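Side-chain contacts in resiniferatoxin-binding, phosphotriesterase-related protein (Rhodobacter sphaeroides 2.4.1, PDB 3K2G), which probably hydrolyses phosphoric ester bonds, using a binuclear zinc centre held in a TIM barrel of the phosphotriesterase family: residues B[325-328]-B[329-332]; B[16-20]-B[21-25]; B[61-64]-B[65-68]. One frame throughout, in Å; residues are numbered along the deposited sequence.

Interaction 1: residues B[325-328]-B[329-332]; sequences HFLP and RLRR
The carbonyl oxygen F326 O is gripped twice from the next turn of one helix: L330 N makes the straighter hydrogen bond at 2.9 Å, while R329 N reaches it only weakly. P328 N has no hydrogen to give, and the helix is kinked where its bond to the preceding turn is missing. H325 O takes a weak bond from R329 N and a second one from water 1, at 2.7 Å, which in turn accepts from R332 NH1. The i to i+4 pattern continues with R331 N to L327 O and R332 N to P328 O, both 3.0 Å. Among the side chains, L330 lies over one face of the F326 ring, its CG 4.1 Å from the ring centroid in a CH-pi contact. With CG anti to the backbone N (chi1 -168°), the F326 ring reaches the side chains of the next turn, and R329 crosses it at about a right angle, R329 CD lying 3.8 Å from F326 CD1. The R329 guanidinium then turns to a salt bridge with D281 and a hydrogen bond to Q276 of the second subunit. F326 and L330 thus fill the layer between helix 321-332, helix 280-292 and strand 299-301, while L327 and L330 also meet helix 337-352.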
loop_
_atom_site.group_PDB
_atom_site.type_symbol
_atom_site.label_atom_id
_atom_site.label_comp_id
_atom_site.label_asym_id
_atom_site.label_seq_id
_atom_site.Cartn_x
_atom_site.Cartn_y
_atom_site.Cartn_z
ATOM N N HIS B 325 -8.337 -11.032 -26.027
ATOM C CA HIS B 325 -8.872 -10.702 -24.720
ATOM C C HIS B 325 -8.013 -9.843 -23.801
ATOM O O HIS B 325 -8.539 -8.964 -23.125
ATOM C CB HIS B 325 -9.280 -12.004 -24.028
ATOM C CG HIS B 325 -10.322 -12.776 -24.781
ATOM N ND1 HIS B 325 -11.644 -12.388 -24.834
ATOM C CD2 HIS B 325 -10.232 -13.895 -25.538
ATOM C CE1 HIS B 325 -12.323 -13.234 -25.586
ATOM N NE2 HIS B 325 -11.490 -14.158 -26.026
ATOM N N PHE B 326 -6.705 -10.064 -23.776
ATOM C CA PHE B 326 -5.875 -9.262 -22.893
ATOM C C PHE B 326 -5.698 -7.817 -23.366
ATOM O O PHE B 326 -5.766 -6.895 -22.553
ATOM C CB PHE B 326 -4.505 -9.917 -22.668
ATOM C CG PHE B 326 -3.715 -9.287 -21.545
ATOM C CD1 PHE B 326 -4.218 -9.261 -20.245
ATOM C CD2 PHE B 326 -2.473 -8.706 -21.790
ATOM C CE1 PHE B 326 -3.491 -8.660 -19.206
ATOM C CE2 PHE B 326 -1.744 -8.107 -20.766
ATOM C CZ PHE B 326 -2.250 -8.082 -19.472
ATOM N N LEU B 327 -5.484 -7.602 -24.661
ATOM C CA LEU B 327 -5.312 -6.235 -25.152
ATOM C C LEU B 327 -6.515 -5.390 -24.711
ATOM O O LEU B 327 -6.346 -4.299 -24.167
ATOM C CB LEU B 327 -5.124 -6.223 -26.678
ATOM C CG LEU B 327 -3.896 -7.014 -27.175
ATOM C CD1 LEU B 327 -3.690 -6.775 -28.669
ATOM C CD2 LEU B 327 -2.643 -6.604 -26.409
ATOM N N PRO B 328 -7.745 -5.891 -24.921
ATOM C CA PRO B 328 -8.925 -5.125 -24.502
ATOM C C PRO B 328 -8.900 -4.838 -22.986
ATOM O O PRO B 328 -9.360 -3.786 -22.540
ATOM C CB PRO B 328 -10.083 -6.035 -24.905
ATOM C CG PRO B 328 -9.549 -6.721 -26.134
ATOM C CD PRO B 328 -8.137 -7.064 -25.725
ATOM N N ARG B 329 -8.362 -5.771 -22.203
ATOM C CA ARG B 329 -8.263 -5.599 -20.750
ATOM C C ARG B 329 -7.280 -4.460 -20.446
ATOM O O ARG B 329 -7.533 -3.631 -19.576
ATOM C CB ARG B 329 -7.777 -6.896 -20.089
ATOM C CG ARG B 329 -7.692 -6.855 -18.562
ATOM C CD ARG B 329 -7.091 -8.146 -18.006
ATOM N NE ARG B 329 -7.947 -9.310 -18.245
ATOM C CZ ARG B 329 -9.044 -9.596 -17.544
ATOM N NH1 ARG B 329 -9.431 -8.810 -16.546
ATOM N NH2 ARG B 329 -9.762 -10.673 -17.843
ATOM N N LEU B 330 -6.161 -4.432 -21.170
ATOM C CA LEU B 330 -5.160 -3.388 -20.990
ATOM C C LEU B 330 -5.776 -2.041 -21.345
ATOM O O LEU B 330 -5.403 -1.014 -20.786
ATOM C CB LEU B 330 -3.945 -3.634 -21.889
ATOM C CG LEU B 330 -2.964 -4.730 -21.479
ATOM C CD1 LEU B 330 -1.844 -4.818 -22.512
ATOM C CD2 LEU B 330 -2.402 -4.421 -20.105
ATOM N N ARG B 331 -6.716 -2.051 -22.281
ATOM C CA ARG B 331 -7.367 -0.817 -22.676
ATOM C C ARG B 331 -8.282 -0.376 -21.531
ATOM O O ARG B 331 -8.311 0.803 -21.173
ATOM C CB ARG B 331 -8.167 -1.031 -23.960
ATOM C CG ARG B 331 -8.470 0.249 -24.711
ATOM C CD ARG B 331 -9.233 -0.042 -25.991
ATOM N NE ARG B 331 -9.457 1.165 -26.780
ATOM C CZ ARG B 331 -8.524 1.780 -27.504
ATOM N NH1 ARG B 331 -7.284 1.306 -27.550
ATOM N NH2 ARG B 331 -8.835 2.876 -28.185
ATOM N N ARG B 332 -9.008 -1.324 -20.940
ATOM C CA ARG B 332 -9.900 -1.006 -19.823
ATOM C C ARG B 332 -9.083 -0.407 -18.679
ATOM O O ARG B 332 -9.594 0.385 -17.889
ATOM C CB ARG B 332 -10.637 -2.262 -19.325
ATOM C CG ARG B 332 -11.634 -2.865 -20.320
ATOM C CD ARG B 332 -12.607 -3.831 -19.632
ATOM N NE ARG B 332 -11.948 -4.995 -19.038
ATOM C CZ ARG B 332 -11.573 -6.077 -19.718
ATOM N NH1 ARG B 332 -11.794 -6.152 -21.023
ATOM N NH2 ARG B 332 -10.979 -7.086 -19.091
HETATM O O HOH W 1 -10.775 -9.188 -21.619
#

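Interaction 2: residues B[16-20]-B[21-25]; sequences IMTVD and GPIPS
The first torsion of T18 (chi1 71°) puts OG1 toward G21 O and CG2 toward I23, whose own torsion (chi1 60°), with CG1 between the backbone N and the carbonyl carbon, brings CD1 to meet it. The setting is a tight antiparallel beta hairpin, strands 15-18 and 21-24 joined by a type I turn from T18 to G21. T18 OG1 donates to G21 O at 2.7 Å, in the carbonyl plane and on a lone pair. T18 N also gives its hydrogen to G21 O, from well above that plane, so one oxygen holds two donors. The same hydroxyl accepts from D20 N, two residues on, which makes an ST turn inside the beta turn. G21 closes the loop at a positive phi of 110°, a conformation that glycine adopts readily. Further along the strands, T18 CG2 meets I23 CD1 at 3.6 Å, the two side chains crossing at about a right angle on the face they share with I16. On the other face M17, built as selenomethionine, lies alongside P22, SE 3.9 Å from P22 CG. V19 and D20 carry the turn onto helix 115-125, and V19 also bonds through its backbone to V129 of strand 128-131. Between the hydrogen-bonded pairs T18-G21 and I16-I23, P22 CA points a C-H at I16 O, 3.3 Å away.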
loop_
_atom_site.group_PDB
_atom_site.type_symbol
_atom_site.label_atom_id
_atom_site.label_comp_id
_atom_site.label_asym_id
_atom_site.label_seq_id
_atom_site.Cartn_x
_atom_site.Cartn_y
_atom_site.Cartn_z
ATOM N N ILE B 16 15.756 -10.754 -39.284
ATOM C CA ILE B 16 15.450 -11.732 -38.241
ATOM C C ILE B 16 15.448 -13.130 -38.838
ATOM O O ILE B 16 14.859 -13.366 -39.890
ATOM C CB ILE B 16 14.081 -11.442 -37.597
ATOM C CG1 ILE B 16 14.115 -10.048 -36.964
ATOM C CG2 ILE B 16 13.749 -12.510 -36.538
ATOM C CD1 ILE B 16 12.777 -9.561 -36.460
HETATM N N MSE B 17 16.122 -14.056 -38.167
HETATM C CA MSE B 17 16.210 -15.423 -38.655
HETATM C C MSE B 17 15.051 -16.323 -38.244
HETATM O O MSE B 17 14.920 -16.668 -37.075
HETATM C CB MSE B 17 17.509 -16.064 -38.176
HETATM C CG MSE B 17 17.734 -17.476 -38.721
HETATM SE SE MSE B 17 17.980 -17.570 -40.657
HETATM C CE MSE B 17 19.862 -17.011 -40.696
ATOM N N THR B 18 14.222 -16.706 -39.209
ATOM C CA THR B 18 13.102 -17.603 -38.936
ATOM C C THR B 18 13.500 -18.984 -39.455
ATOM O O THR B 18 14.519 -19.124 -40.139
ATOM C CB THR B 18 11.814 -17.176 -39.667
ATOM O OG1 THR B 18 11.954 -17.422 -41.070
ATOM C CG2 THR B 18 11.534 -15.709 -39.443
ATOM N N VAL B 19 12.700 -19.998 -39.139
ATOM C CA VAL B 19 12.984 -21.360 -39.580
ATOM C C VAL B 19 12.985 -21.483 -41.099
ATOM O O VAL B 19 13.467 -22.472 -41.648
ATOM C CB VAL B 19 11.955 -22.355 -39.025
ATOM C CG1 VAL B 19 12.057 -22.411 -37.511
ATOM C CG2 VAL B 19 10.557 -21.944 -39.465
ATOM N N ASP B 20 12.426 -20.487 -41.774
ATOM C CA ASP B 20 12.383 -20.500 -43.228
ATOM C C ASP B 20 13.361 -19.485 -43.807
ATOM O O ASP B 20 13.280 -19.139 -44.983
ATOM C CB ASP B 20 10.972 -20.198 -43.731
ATOM C CG ASP B 20 9.948 -21.200 -43.230
ATOM O OD1 ASP B 20 10.192 -22.425 -43.354
ATOM O OD2 ASP B 20 8.900 -20.759 -42.715
ATOM N N GLY B 21 14.279 -19.004 -42.978
ATOM C CA GLY B 21 15.252 -18.046 -43.461
ATOM C C GLY B 21 15.068 -16.640 -42.923
ATOM O O GLY B 21 14.175 -16.386 -42.115
ATOM N N PRO B 22 15.912 -15.697 -43.367
ATOM C CA PRO B 22 15.862 -14.301 -42.938
ATOM C C PRO B 22 14.677 -13.519 -43.477
ATOM O O PRO B 22 14.200 -13.762 -44.584
ATOM C CB PRO B 22 17.179 -13.728 -43.463
ATOM C CG PRO B 22 18.063 -14.924 -43.579
ATOM C CD PRO B 22 17.129 -15.939 -44.158
ATOM N N ILE B 23 14.225 -12.563 -42.675
ATOM C CA ILE B 23 13.128 -11.681 -43.038
ATOM C C ILE B 23 13.467 -10.298 -42.484
ATOM O O ILE B 23 14.181 -10.184 -41.491
ATOM C CB ILE B 23 11.790 -12.127 -42.401
ATOM C CG1 ILE B 23 11.912 -12.118 -40.876
ATOM C CG2 ILE B 23 11.403 -13.504 -42.909
ATOM C CD1 ILE B 23 10.586 -12.265 -40.143
ATOM N N PRO B 24 13.007 -9.227 -43.145
ATOM C CA PRO B 24 13.326 -7.906 -42.590
ATOM C C PRO B 24 12.595 -7.771 -41.250
ATOM O O PRO B 24 11.476 -8.269 -41.106
ATOM C CB PRO B 24 12.804 -6.942 -43.657
ATOM C CG PRO B 24 11.757 -7.752 -44.398
ATOM C CD PRO B 24 12.378 -9.112 -44.472
ATOM N N SER B 25 13.221 -7.115 -40.271
ATOM C CA SER B 25 12.603 -6.980 -38.950
ATOM C C SER B 25 11.234 -6.323 -39.024
ATOM O O SER B 25 10.385 -6.547 -38.161
ATOM C CB SER B 25 13.508 -6.186 -37.998
ATOM O OG SER B 25 13.641 -4.841 -38.408
#

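Interaction 3: residues B[61-64]-B[65-68]; sequences ISIE and ILSE
The flat carbonyl group of S62 is approached over its face: I65 N lies 42° out of the carbonyl plane, rather than on a lone pair, yet its N-H points almost straight at S62 O, 3.0 Å away. This bond closes a four-residue turn, S62 to I65, that delivers I65 to the N-cap position of helix 66-70. The second flat group, the E64 carboxylate, curls back over the turn because its chain bends at chi2 (81°). Its OE1 is met nearly end-on along its C-O bond by the S62 hydroxyl, which donates at 2.9 Å, so S62 ties the turn down through both backbone and side chain. I65 CG1 packs against S62 O at 3.4 Å. L66 crosses I61 at about a right angle, CD2 touching I61 CG2 at 3.9 Å, while its CD1 comes more loosely to I63 CG1. At the start of the helix water 2 accepts from E68 N and donates weakly to E64 O. The whole turn links helix 54-58 to helix 66-70: I65 packs back on L56, L66 meets L66 of the second subunit, and E68 forms a salt bridge with K324 of that subunit, on its helix 321-332.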
loop_
_atom_site.group_PDB
_atom_site.type_symbol
_atom_site.label_atom_id
_atom_site.label_comp_id
_atom_site.label_asym_id
_atom_site.label_seq_id
_atom_site.Cartn_x
_atom_site.Cartn_y
_atom_site.Cartn_z
ATOM N N ILE B 61 -7.173 -35.976 -20.867
ATOM C CA ILE B 61 -7.820 -34.711 -20.554
ATOM C C ILE B 61 -9.251 -34.720 -21.081
ATOM O O ILE B 61 -9.483 -34.941 -22.270
ATOM C CB ILE B 61 -7.074 -33.505 -21.172
ATOM C CG1 ILE B 61 -5.663 -33.401 -20.586
ATOM C CG2 ILE B 61 -7.844 -32.222 -20.889
ATOM C CD1 ILE B 61 -4.789 -32.385 -21.290
ATOM N N SER B 62 -10.205 -34.494 -20.184
ATOM C CA SER B 62 -11.616 -34.444 -20.552
ATOM C C SER B 62 -12.258 -33.300 -19.774
ATOM O O SER B 62 -11.814 -32.966 -18.675
ATOM C CB SER B 62 -12.325 -35.759 -20.203
ATOM O OG SER B 62 -12.398 -35.944 -18.799
ATOM N N ILE B 63 -13.306 -32.713 -20.343
ATOM C CA ILE B 63 -14.004 -31.592 -19.717
ATOM C C ILE B 63 -14.385 -31.845 -18.256
ATOM O O ILE B 63 -14.412 -30.916 -17.438
ATOM C CB ILE B 63 -15.279 -31.221 -20.532
ATOM C CG1 ILE B 63 -15.905 -29.937 -19.984
ATOM C CG2 ILE B 63 -16.300 -32.361 -20.487
ATOM C CD1 ILE B 63 -17.050 -29.424 -20.832
ATOM N N GLU B 64 -14.661 -33.104 -17.926
ATOM C CA GLU B 64 -15.064 -33.479 -16.575
ATOM C C GLU B 64 -14.018 -33.317 -15.477
ATOM O O GLU B 64 -14.371 -33.263 -14.298
ATOM C CB GLU B 64 -15.564 -34.931 -16.554
ATOM C CG GLU B 64 -16.784 -35.200 -17.422
ATOM C CD GLU B 64 -16.441 -35.402 -18.889
ATOM O OE1 GLU B 64 -15.247 -35.596 -19.203
ATOM O OE2 GLU B 64 -17.372 -35.386 -19.727
ATOM N N ILE B 65 -12.741 -33.247 -15.838
ATOM C CA ILE B 65 -11.700 -33.114 -14.820
ATOM C C ILE B 65 -10.853 -31.845 -14.907
ATOM O O ILE B 65 -9.813 -31.755 -14.260
ATOM C CB ILE B 65 -10.739 -34.340 -14.837
ATOM C CG1 ILE B 65 -9.973 -34.399 -16.161
ATOM C CG2 ILE B 65 -11.537 -35.626 -14.663
ATOM C CD1 ILE B 65 -8.945 -35.508 -16.214
ATOM N N LEU B 66 -11.298 -30.862 -15.684
ATOM C CA LEU B 66 -10.534 -29.631 -15.838
ATOM C C LEU B 66 -10.322 -28.854 -14.541
ATOM O O LEU B 66 -9.252 -28.273 -14.331
ATOM C CB LEU B 66 -11.188 -28.725 -16.882
ATOM C CG LEU B 66 -11.203 -29.311 -18.300
ATOM C CD1 LEU B 66 -11.835 -28.317 -19.247
ATOM C CD2 LEU B 66 -9.787 -29.654 -18.742
ATOM N N SER B 67 -11.330 -28.837 -13.675
ATOM C CA SER B 67 -11.203 -28.133 -12.404
ATOM C C SER B 67 -10.033 -28.699 -11.603
ATOM O O SER B 67 -9.155 -27.953 -11.161
ATOM C CB SER B 67 -12.490 -28.249 -11.585
ATOM O OG SER B 67 -12.315 -27.665 -10.303
ATOM N N GLU B 68 -10.019 -30.020 -11.423
ATOM C CA GLU B 68 -8.948 -30.678 -10.684
ATOM C C GLU B 68 -7.587 -30.413 -11.333
ATOM O O GLU B 68 -6.606 -30.150 -10.636
ATOM C CB GLU B 68 -9.191 -32.194 -10.598
ATOM C CG GLU B 68 -10.242 -32.637 -9.574
ATOM C CD GLU B 68 -9.924 -32.188 -8.156
ATOM O OE1 GLU B 68 -8.770 -32.352 -7.711
ATOM O OE2 GLU B 68 -10.835 -31.675 -7.479
HETATM O O HOH W 2 -12.528 -31.426 -12.035
#

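Overall arrangement
From the N terminus the chain makes interaction 2, which closes a hairpin, then interaction 3, a turn leading into helix 66-70, then interaction 1, which runs along helix 321-332, packed on helices 280-292 and 337-352. The three stand in series, neither nested nor crossed. The hairpin 16-25 lies against helix 115-125 and strand 128-131, with S25 bonded to R349 and D353 near the C-terminal end. Segment 61-68 lies on the opposite side of the chain's centre, about 39 Å from the hairpin between centres. Interactions 1 and 3 are about 16 Å apart at their nearest atoms within one chain, but they meet between chains: H325 bonds E68 of the second subunit, and E68 bonds H325 of that subunit.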